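Long-range contact in surface-associated protein CshA (Streptococcus gordonii, PDB 5L2D), which is a cell-wall-linked adhesin that binds host fibronectin by a catch-clamp mechanism, the chain here being its non-repetitive domain 2: residues 195-207 and 235-249. Sequence-based numbering, arbitrary orientation.
Sequences KGPYTVMTEDMVK and TVTGGLGSQVFGPII
Tyr198 reaches across to 235-249 with its ring and meets Phe245 there. The two rings form an offset edge-to-face pair: the edge of Phe245 is turned to the face of Tyr198, with planes at 77° and centroids 5.6 Å apart. Between ring carbons the closest approach is Phe245 CZ to Tyr198 CZ, 3.9 Å. With chi1 at 65°, Tyr198 CG sits between its own backbone N and carbonyl carbon, and the ring is carried across to Phe245 and Ile248. Ile248 CG2 packs obliquely against the CD2 and CE2 side of the same ring. At the far end of the tyrosine, Leu240 CD1 lies 3.6 Å from Tyr198 OH.

Thr199 pairs with Ile249 through the backbone in both directions. The bond from Ile249 N to Thr199 O is 3.0 Å long; the return bond from Thr199 N to Ile249 O is weak. Beside them, Thr199 OG1 touches Ile249 CG2. Val200 directs CG2 at the backbone of the loop at 236-238, 3.6 Å from Gly238 N. Met201 N gives a weak bond to Pro247 O. The Met201 side chain starts out extended and bends at chi3 (-54°), bringing CE to 3.9 Å from Ile249 CG1 and near Pro247 CB. Thr202 is the N-cap of the next helix, its OG1 accepting from Met205 N. Met205 SD then flanks Ile249 CD1.

Pro256 of the second subunit packs on Tyr198 and Ile248, and Val258 of that subunit on Phe245 and Leu240. The arrangement is an antiparallel beta ladder: within this chain, 198-200 is an outer strand of a three-stranded sheet whose central strand is 244-250.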
ATOM      1  N   LYS A 195     -22.291  -7.296  -7.280  1.00101.72           N
ATOM      2  CA  LYS A 195     -22.224  -6.453  -8.465  1.00111.20           C
ATOM      3  C   LYS A 195     -20.753  -6.208  -8.711  1.00114.10           C
ATOM      4  O   LYS A 195     -20.101  -6.940  -9.504  1.00 93.69           O
ATOM      5  CB  LYS A 195     -22.985  -5.119  -8.247  1.00102.51           C
ATOM      6  N   GLY A 196     -20.267  -5.219  -7.942  1.00122.11           N
ATOM      7  CA  GLY A 196     -18.951  -4.609  -8.064  1.00125.25           C
ATOM      8  C   GLY A 196     -18.991  -3.182  -8.611  1.00121.13           C
ATOM      9  O   GLY A 196     -19.956  -2.810  -9.285  1.00127.49           O
ATOM     10  N   PRO A 197     -18.044  -2.334  -8.153  1.00113.46           N
ATOM     11  CA  PRO A 197     -17.017  -1.646  -8.985  1.00 96.44           C
ATOM     12  C   PRO A 197     -15.692  -2.353  -8.702  1.00 92.08           C
ATOM     13  O   PRO A 197     -14.768  -2.396  -9.522  1.00 90.29           O
ATOM     14  CB  PRO A 197     -16.994  -0.213  -8.459  1.00 90.74           C
ATOM     15  CG  PRO A 197     -17.623  -0.271  -7.103  1.00 98.89           C
ATOM     16  CD  PRO A 197     -18.414  -1.544  -6.955  1.00103.20           C
ATOM     17  N   TYR A 198     -15.648  -2.919  -7.502  1.00 82.15           N
ATOM     18  CA  TYR A 198     -14.573  -3.746  -7.019  1.00 79.71           C
ATOM     19  C   TYR A 198     -15.272  -4.705  -6.077  1.00 73.58           C
ATOM     20  O   TYR A 198     -16.438  -4.456  -5.721  1.00 63.19           O
ATOM     21  CB  TYR A 198     -13.571  -2.879  -6.241  1.00 81.32           C
ATOM     22  CG  TYR A 198     -14.094  -2.230  -4.948  1.00 69.89           C
ATOM     23  CD1 TYR A 198     -14.588  -0.920  -4.929  1.00 65.01           C
ATOM     24  CD2 TYR A 198     -14.043  -2.920  -3.750  1.00 64.84           C
ATOM     25  CE1 TYR A 198     -15.031  -0.334  -3.748  1.00 60.59           C
ATOM     26  CE2 TYR A 198     -14.488  -2.348  -2.583  1.00 63.32           C
ATOM     27  CZ  TYR A 198     -14.978  -1.065  -2.585  1.00 63.97           C
ATOM     28  OH  TYR A 198     -15.399  -0.553  -1.380  1.00 72.24           O
ATOM     29  N   THR A 199     -14.575  -5.758  -5.649  1.00 63.75           N
ATOM     30  CA  THR A 199     -15.125  -6.633  -4.630  1.00 67.93           C
ATOM     31  C   THR A 199     -14.128  -6.927  -3.526  1.00 69.57           C
ATOM     32  O   THR A 199     -12.924  -7.019  -3.763  1.00 69.78           O
ATOM     33  CB  THR A 199     -15.494  -7.988  -5.210  1.00 70.53           C
ATOM     34  OG1 THR A 199     -14.285  -8.636  -5.567  1.00 74.18           O
ATOM     35  CG2 THR A 199     -16.376  -7.837  -6.442  1.00 80.95           C
ATOM     36  N   VAL A 200     -14.644  -7.162  -2.329  1.00 59.95           N
ATOM     37  CA  VAL A 200     -13.786  -7.288  -1.188  1.00 58.09           C
ATOM     38  C   VAL A 200     -13.216  -8.699  -1.041  1.00 58.28           C
ATOM     39  O   VAL A 200     -13.941  -9.676  -1.081  1.00 69.93           O
ATOM     40  CB  VAL A 200     -14.548  -6.890   0.097  1.00 56.51           C
ATOM     41  CG1 VAL A 200     -13.628  -7.057   1.307  1.00 54.90           C
ATOM     42  CG2 VAL A 200     -15.110  -5.468  -0.031  1.00 52.66           C
ATOM     43  N   MET A 201     -11.925  -8.811  -0.814  1.00 56.86           N
ATOM     44  CA  MET A 201     -11.322 -10.122  -0.616  1.00 58.98           C
ATOM     45  C   MET A 201     -11.681 -10.706   0.744  1.00 60.77           C
ATOM     46  O   MET A 201     -11.600  -9.978   1.723  1.00 71.03           O
ATOM     47  CB  MET A 201      -9.805  -9.975  -0.730  1.00 57.76           C
ATOM     48  CG  MET A 201      -9.019 -11.255  -0.594  1.00 56.29           C
ATOM     49  SD  MET A 201      -7.247 -10.948  -0.563  1.00 62.68           S
ATOM     50  CE  MET A 201      -7.058  -9.985  -2.073  1.00 55.18           C
ATOM     51  N   THR A 202     -12.044 -12.008   0.798  1.00 68.24           N
ATOM     52  CA  THR A 202     -12.430 -12.734   2.061  1.00 65.47           C
ATOM     53  C   THR A 202     -11.659 -14.024   2.269  1.00 65.31           C
ATOM     54  O   THR A 202     -10.986 -14.462   1.340  1.00 79.89           O
ATOM     55  CB  THR A 202     -13.909 -13.160   2.070  1.00 69.99           C
ATOM     56  OG1 THR A 202     -14.066 -14.377   1.320  1.00 88.97           O
ATOM     57  CG2 THR A 202     -14.828 -12.055   1.484  1.00 71.07           C
ATOM     58  N   GLU A 203     -11.772 -14.648   3.453  1.00 64.29           N
ATOM     59  CA  GLU A 203     -11.161 -15.990   3.711  1.00 73.37           C
ATOM     60  C   GLU A 203     -11.922 -17.107   2.926  1.00 80.28           C
ATOM     61  O   GLU A 203     -11.280 -18.070   2.464  1.00 81.52           O
ATOM     62  CB  GLU A 203     -10.980 -16.333   5.229  1.00 60.75           C
ATOM     63  N   ASP A 204     -13.221 -16.981   2.750  1.00 87.05           N
ATOM     64  CA  ASP A 204     -13.911 -17.995   1.994  1.00 89.32           C
ATOM     65  C   ASP A 204     -13.319 -17.945   0.609  1.00 85.59           C
ATOM     66  O   ASP A 204     -13.132 -18.950  -0.034  1.00 86.19           O
ATOM     67  CB  ASP A 204     -15.405 -17.706   1.936  1.00 73.83           C
ATOM     68  N   MET A 205     -13.030 -16.739   0.167  1.00 79.22           N
ATOM     69  CA  MET A 205     -12.486 -16.475  -1.141  1.00 77.49           C
ATOM     70  C   MET A 205     -11.052 -16.902  -1.302  1.00 80.03           C
ATOM     71  O   MET A 205     -10.616 -17.179  -2.391  1.00 87.34           O
ATOM     72  CB  MET A 205     -12.572 -14.983  -1.388  1.00 72.15           C
ATOM     73  CG  MET A 205     -12.692 -14.585  -2.826  1.00 76.29           C
ATOM     74  SD  MET A 205     -13.167 -12.869  -2.975  1.00 85.88           S
ATOM     75  CE  MET A 205     -14.815 -12.879  -2.317  1.00 71.98           C
ATOM     76  N   VAL A 206     -10.312 -16.941  -0.213  1.00 83.13           N
ATOM     77  CA  VAL A 206      -8.915 -17.303  -0.276  1.00 79.99           C
ATOM     78  C   VAL A 206      -8.746 -18.763  -0.083  1.00 81.00           C
ATOM     79  O   VAL A 206      -7.826 -19.352  -0.601  1.00 87.02           O
ATOM     80  CB  VAL A 206      -8.121 -16.636   0.844  1.00 85.40           C
ATOM     81  CG1 VAL A 206      -6.661 -16.999   0.747  1.00 82.81           C
ATOM     82  CG2 VAL A 206      -8.288 -15.138   0.809  1.00 89.85           C
ATOM     83  N   LYS A 207      -9.631 -19.358   0.689  1.00 86.68           N
ATOM     84  CA  LYS A 207      -9.525 -20.774   0.930  1.00 93.66           C
ATOM     85  C   LYS A 207      -9.652 -21.467  -0.404  1.00 94.49           C
ATOM     86  O   LYS A 207      -8.869 -22.341  -0.732  1.00 98.19           O
ATOM     87  CB  LYS A 207     -10.598 -21.240   1.899  1.00 84.05           C
ATOM     88  N   THR A 235     -16.419  -6.423   5.742  1.00 71.74           N
ATOM     89  CA  THR A 235     -16.744  -7.286   4.639  1.00 66.76           C
ATOM     90  C   THR A 235     -17.726  -6.659   3.705  1.00 65.99           C
ATOM     91  O   THR A 235     -17.837  -7.073   2.585  1.00 73.39           O
ATOM     92  CB  THR A 235     -17.308  -8.600   5.123  1.00 64.83           C
ATOM     93  OG1 THR A 235     -18.538  -8.352   5.788  1.00 65.12           O
ATOM     94  CG2 THR A 235     -16.375  -9.210   6.084  1.00 62.08           C
ATOM     95  N   VAL A 236     -18.438  -5.654   4.165  1.00 62.86           N
ATOM     96  CA  VAL A 236     -19.383  -4.981   3.311  1.00 69.95           C
ATOM     97  C   VAL A 236     -18.568  -4.241   2.289  1.00 72.17           C
ATOM     98  O   VAL A 236     -18.420  -4.688   1.183  1.00 81.54           O
ATOM     99  CB  VAL A 236     -20.237  -4.003   4.086  1.00 71.44           C
ATOM    100  CG1 VAL A 236     -21.185  -3.290   3.150  1.00 64.43           C
ATOM    101  CG2 VAL A 236     -20.994  -4.733   5.164  1.00 68.46           C
ATOM    102  N   THR A 237     -18.035  -3.098   2.667  1.00 74.86           N
ATOM    103  CA  THR A 237     -17.183  -2.341   1.791  1.00 72.84           C
ATOM    104  C   THR A 237     -15.827  -2.769   2.224  1.00 67.80           C
ATOM    105  O   THR A 237     -15.720  -3.523   3.135  1.00 75.79           O
ATOM    106  CB  THR A 237     -17.258  -0.867   2.073  1.00 72.94           C
ATOM    107  OG1 THR A 237     -18.600  -0.429   1.903  1.00 67.94           O
ATOM    108  CG2 THR A 237     -16.391  -0.167   1.113  1.00 79.63           C
ATOM    109  N   GLY A 238     -14.779  -2.296   1.603  1.00 56.02           N
ATOM    110  CA  GLY A 238     -13.457  -2.711   2.015  1.00 62.18           C
ATOM    111  C   GLY A 238     -12.822  -1.799   3.026  1.00 61.85           C
ATOM    112  O   GLY A 238     -11.630  -1.759   3.163  1.00 60.77           O
ATOM    113  N   GLY A 239     -13.638  -1.058   3.736  1.00 59.15           N
ATOM    114  CA  GLY A 239     -13.131  -0.092   4.718  1.00 58.15           C
ATOM    115  C   GLY A 239     -13.390   1.379   4.426  1.00 57.50           C
ATOM    116  O   GLY A 239     -12.687   2.222   4.945  1.00 58.78           O
ATOM    117  N   LEU A 240     -14.375   1.706   3.598  1.00 57.72           N
ATOM    118  CA  LEU A 240     -14.693   3.105   3.346  1.00 57.06           C
ATOM    119  C   LEU A 240     -15.321   3.646   4.604  1.00 62.61           C
ATOM    120  O   LEU A 240     -15.866   2.870   5.421  1.00 60.63           O
ATOM    121  CB  LEU A 240     -15.669   3.253   2.191  1.00 60.41           C
ATOM    122  CG  LEU A 240     -15.148   2.760   0.831  1.00 61.64           C
ATOM    123  CD1 LEU A 240     -16.262   2.768  -0.209  1.00 60.16           C
ATOM    124  CD2 LEU A 240     -14.006   3.630   0.353  1.00 68.10           C
ATOM    125  N   GLY A 241     -15.211   4.967   4.781  1.00 61.35           N
ATOM    126  CA  GLY A 241     -15.495   5.614   6.081  1.00 57.95           C
ATOM    127  C   GLY A 241     -14.413   5.449   7.154  1.00 60.93           C
ATOM    128  O   GLY A 241     -14.451   6.116   8.208  1.00 62.95           O
ATOM    129  N   SER A 242     -13.429   4.588   6.885  1.00 54.48           N
ATOM    130  CA  SER A 242     -12.398   4.301   7.835  1.00 46.81           C
ATOM    131  C   SER A 242     -11.062   4.686   7.296  1.00 48.89           C
ATOM    132  O   SER A 242     -10.933   5.227   6.199  1.00 61.73           O
ATOM    133  CB  SER A 242     -12.415   2.838   8.179  1.00 43.98           C
ATOM    134  OG  SER A 242     -11.442   2.125   7.472  1.00 43.55           O
ATOM    135  N   GLN A 243     -10.061   4.406   8.097  1.00 49.91           N
ATOM    136  CA  GLN A 243      -8.723   4.806   7.806  1.00 54.70           C
ATOM    137  C   GLN A 243      -7.931   3.707   7.153  1.00 50.92           C
ATOM    138  O   GLN A 243      -6.773   3.895   6.825  1.00 51.60           O
ATOM    139  CB  GLN A 243      -8.035   5.200   9.109  1.00 55.69           C
ATOM    140  CG  GLN A 243      -8.560   6.498   9.703  1.00 61.71           C
ATOM    141  CD  GLN A 243      -7.651   7.002  10.792  1.00 62.43           C
ATOM    142  OE1 GLN A 243      -7.090   6.196  11.551  1.00 59.36           O
ATOM    143  NE2 GLN A 243      -7.451   8.327  10.848  1.00 58.97           N
ATOM    144  N   VAL A 244      -8.510   2.536   7.027  1.00 50.36           N
ATOM    145  CA  VAL A 244      -7.805   1.485   6.347  1.00 58.69           C
ATOM    146  C   VAL A 244      -8.694   0.766   5.348  1.00 63.49           C
ATOM    147  O   VAL A 244      -9.681   0.100   5.724  1.00 67.62           O
ATOM    148  CB  VAL A 244      -7.013   0.564   7.302  1.00 57.57           C
ATOM    149  CG1 VAL A 244      -7.507   0.680   8.690  1.00 62.09           C
ATOM    150  CG2 VAL A 244      -7.017  -0.870   6.852  1.00 57.61           C
ATOM    151  N   PHE A 245      -8.307   0.945   4.071  1.00 62.32           N
ATOM    152  CA  PHE A 245      -8.964   0.327   2.925  1.00 60.23           C
ATOM    153  C   PHE A 245      -8.253  -0.939   2.577  1.00 61.58           C
ATOM    154  O   PHE A 245      -7.184  -0.925   1.973  1.00 51.14           O
ATOM    155  CB  PHE A 245      -8.921   1.241   1.788  1.00 58.70           C
ATOM    156  CG  PHE A 245      -9.835   0.867   0.731  1.00 66.09           C
ATOM    157  CD1 PHE A 245     -11.179   0.803   0.987  1.00 65.50           C
ATOM    158  CD2 PHE A 245      -9.365   0.626  -0.558  1.00 64.65           C
ATOM    159  CE1 PHE A 245     -12.061   0.490  -0.033  1.00 72.42           C
ATOM    160  CE2 PHE A 245     -10.236   0.320  -1.573  1.00 58.03           C
ATOM    161  CZ  PHE A 245     -11.587   0.246  -1.317  1.00 61.35           C
ATOM    162  N   GLY A 246      -8.843  -2.025   3.096  1.00 82.75           N
ATOM    163  CA  GLY A 246      -8.156  -3.308   3.387  1.00 69.85           C
ATOM    164  C   GLY A 246      -8.183  -3.826   2.016  1.00 58.29           C
ATOM    165  O   GLY A 246      -8.746  -3.120   1.170  1.00 57.43           O
ATOM    166  N   PRO A 247      -7.605  -5.008   1.786  1.00 55.10           N
ATOM    167  CA  PRO A 247      -7.373  -5.618   0.470  1.00 58.58           C
ATOM    168  C   PRO A 247      -8.643  -5.874  -0.383  1.00 57.96           C
ATOM    169  O   PRO A 247      -9.544  -6.590   0.054  1.00 64.66           O
ATOM    170  CB  PRO A 247      -6.702  -6.940   0.822  1.00 56.00           C
ATOM    171  CG  PRO A 247      -7.235  -7.277   2.165  1.00 61.77           C
ATOM    172  CD  PRO A 247      -7.294  -5.948   2.872  1.00 64.90           C
ATOM    173  N   ILE A 248      -8.703  -5.251  -1.563  1.00 56.54           N
ATOM    174  CA  ILE A 248      -9.687  -5.588  -2.597  1.00 60.51           C
ATOM    175  C   ILE A 248      -9.136  -6.453  -3.742  1.00 64.08           C
ATOM    176  O   ILE A 248      -7.937  -6.691  -3.870  1.00 63.27           O
ATOM    177  CB  ILE A 248     -10.242  -4.349  -3.291  1.00 60.06           C
ATOM    178  CG1 ILE A 248      -9.112  -3.489  -3.883  1.00 67.38           C
ATOM    179  CG2 ILE A 248     -11.115  -3.597  -2.333  1.00 65.58           C
ATOM    180  CD1 ILE A 248      -9.490  -2.748  -5.147  1.00 69.25           C
ATOM    181  N   ILE A 249     -10.066  -6.901  -4.574  1.00 78.21           N
ATOM    182  CA  ILE A 249      -9.806  -7.556  -5.861  1.00 76.32           C
ATOM    183  C   ILE A 249     -10.387  -6.707  -7.012  1.00 74.62           C
ATOM    184  O   ILE A 249     -11.558  -6.231  -6.975  1.00 63.68           O
ATOM    185  CB  ILE A 249     -10.388  -8.973  -5.789  1.00 75.48           C
ATOM    186  CG1 ILE A 249      -9.283  -9.919  -5.331  1.00 84.01           C
ATOM    187  CG2 ILE A 249     -11.005  -9.411  -7.093  1.00 77.18           C
ATOM    188  CD1 ILE A 249      -9.771 -11.297  -4.953  1.00 90.56           C
TER